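Side-chain contact in penicillin-binding 1 transmembrane protein MrcA (Nitrosomonas europaea ATCC 19718, PDB 3D0F), which probably polymerises and cross-links peptidoglycan as a bifunctional glycosyltransferase and transpeptidase, the present chain being its OB-like domain: residues Glu21-Gln24 with Asp25-Gln28. Numbering follows the deposited sequence. Where two conformers were deposited one is given.
Sequences EALQ and DIMQ
The carboxylate of Asp-25 turns one flat face to the backbone carbonyl oxygen of Glu-21, which lies almost directly over its carbon: CG of Asp-25 is 3.3 Å from O of Glu-21, and OD1 and OD2 stand only slightly farther off. With CG beside the backbone N (chi1 -80°), this acid folds back over the preceding turn. The same carbonyl accepts the helical bond from Asp-25 N, 2.9 Å from Glu-21 O, with 149° at the hydrogen. OD2 of Asp-25 lies 5.4 Å from OE1 of Glu-21, a like-charged neighbour not in contact. The chain of Gln-24 is bent at chi2, and its NE2 is hydrogen-bonded to Lys-54 O of the second subunit.

On the apolar side, Ile-26 sets CG1 between its backbone N and carbonyl carbon (chi1 62°), bringing CG1 to 3.2 Å from Leu-23 O. Its CD1 meets CD2 of Leu-23 at 4.2 Å; loop residues Leu-11, Leu-13 and Pro-14 pack on this pair. Selenomethionine Met-27 lays its CG 3.3 Å from Leu-23 O. Its backbone N makes two weak bonds, 3.3 Å to Leu-23 O and 3.1 Å to Gln-24 O.

Helix 20-26 belongs to the OB-like domain and precedes strand 37-45, the first of its five-stranded antiparallel sheet. The short helix is thus amphipathic. Leu-23 also packs on Phe-52 and Met-27 on Val-40, both of the second subunit, whereas the exposed carboxylates, with like charge and an acceptor oxygen against one of them, probably favour solvent over mutual contact.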
loop_
_atom_site.group_PDB
_atom_site.type_symbol
_atom_site.label_atom_id
_atom_site.label_comp_id
_atom_site.label_asym_id
_atom_site.label_seq_id
_atom_site.Cartn_x
_atom_site.Cartn_y
_atom_site.Cartn_z
ATOM N N GLU A 21 14.760 -11.340 -6.710
ATOM C CA GLU A 21 15.358 -11.582 -5.379
ATOM C C GLU A 21 16.379 -10.503 -5.005
ATOM O O GLU A 21 16.355 -9.979 -3.887
ATOM C CB GLU A 21 16.044 -12.947 -5.364
ATOM C CG GLU A 21 16.676 -13.353 -4.035
ATOM C CD GLU A 21 17.200 -14.790 -4.042
ATOM O OE1 GLU A 21 18.322 -15.016 -4.573
ATOM O OE2 GLU A 21 16.488 -15.676 -3.516
ATOM N N ALA A 22 17.275 -10.192 -5.923
ATOM C CA ALA A 22 18.273 -9.163 -5.710
ATOM C C ALA A 22 17.629 -7.787 -5.492
ATOM O O ALA A 22 18.077 -7.029 -4.618
ATOM C CB ALA A 22 19.197 -9.087 -6.898
ATOM N N LEU A 23 16.612 -7.477 -6.299
ATOM C CA LEU A 23 15.905 -6.214 -6.184
ATOM C C LEU A 23 15.165 -6.133 -4.862
ATOM O O LEU A 23 15.177 -5.088 -4.204
ATOM C CB LEU A 23 14.928 -5.969 -7.359
ATOM C CG LEU A 23 15.665 -5.818 -8.692
ATOM C CD1 LEU A 23 14.702 -5.924 -9.846
ATOM C CD2 LEU A 23 16.464 -4.482 -8.741
ATOM N N GLN A 24 14.496 -7.211 -4.435
ATOM C CA GLN A 24 13.838 -7.220 -3.114
ATOM C C GLN A 24 14.864 -7.023 -2.014
ATOM O O GLN A 24 14.639 -6.331 -1.018
ATOM C CB GLN A 24 13.137 -8.566 -2.842
ATOM C CG GLN A 24 11.852 -8.774 -3.611
ATOM C CD GLN A 24 10.703 -7.812 -3.260
ATOM O OE1 GLN A 24 10.724 -7.051 -2.257
ATOM N NE2 GLN A 24 9.667 -7.870 -4.086
ATOM N N ASP A 25 16.028 -7.640 -2.172
ATOM C CA ASP A 25 17.074 -7.531 -1.139
ATOM C C ASP A 25 17.557 -6.103 -0.959
ATOM O O ASP A 25 17.739 -5.644 0.188
ATOM C CB ASP A 25 18.267 -8.431 -1.469
ATOM C CG ASP A 25 18.025 -9.896 -1.097
ATOM O OD1 ASP A 25 16.969 -10.272 -0.505
ATOM O OD2 ASP A 25 18.945 -10.663 -1.412
ATOM N N ILE A 26 17.728 -5.356 -2.058
ATOM C CA ILE A 26 18.229 -3.947 -1.884
ATOM C C ILE A 26 17.129 -3.055 -1.265
ATOM O O ILE A 26 17.465 -2.042 -0.656
ATOM C CB ILE A 26 18.785 -3.281 -3.153
ATOM C CG1 ILE A 26 17.704 -3.147 -4.246
ATOM C CG2 ILE A 26 19.952 -4.133 -3.712
ATOM C CD1 ILE A 26 18.168 -2.384 -5.470
HETATM N N MSE A 27 15.862 -3.464 -1.397
HETATM C CA MSE A 27 14.714 -2.748 -0.852
HETATM C C MSE A 27 14.313 -3.204 0.547
HETATM O O MSE A 27 13.305 -2.739 1.074
HETATM C CB MSE A 27 13.516 -2.913 -1.803
HETATM C CG MSE A 27 13.703 -2.358 -3.169
HETATM SE SE MSE A 27 11.985 -2.386 -4.150
HETATM C CE MSE A 27 11.072 -0.872 -3.421
ATOM N N GLN A 28 15.080 -4.111 1.131
ATOM C CA GLN A 28 14.639 -4.784 2.351
ATOM C C GLN A 28 14.176 -3.857 3.473
ATOM O O GLN A 28 13.275 -4.233 4.217
ATOM C CB GLN A 28 15.706 -5.739 2.850
ATOM C CG GLN A 28 16.957 -5.115 3.344
ATOM C CD GLN A 28 18.017 -6.140 3.752
ATOM O OE1 GLN A 28 17.728 -7.347 3.834
ATOM N NE2 GLN A 28 19.254 -5.666 3.977
#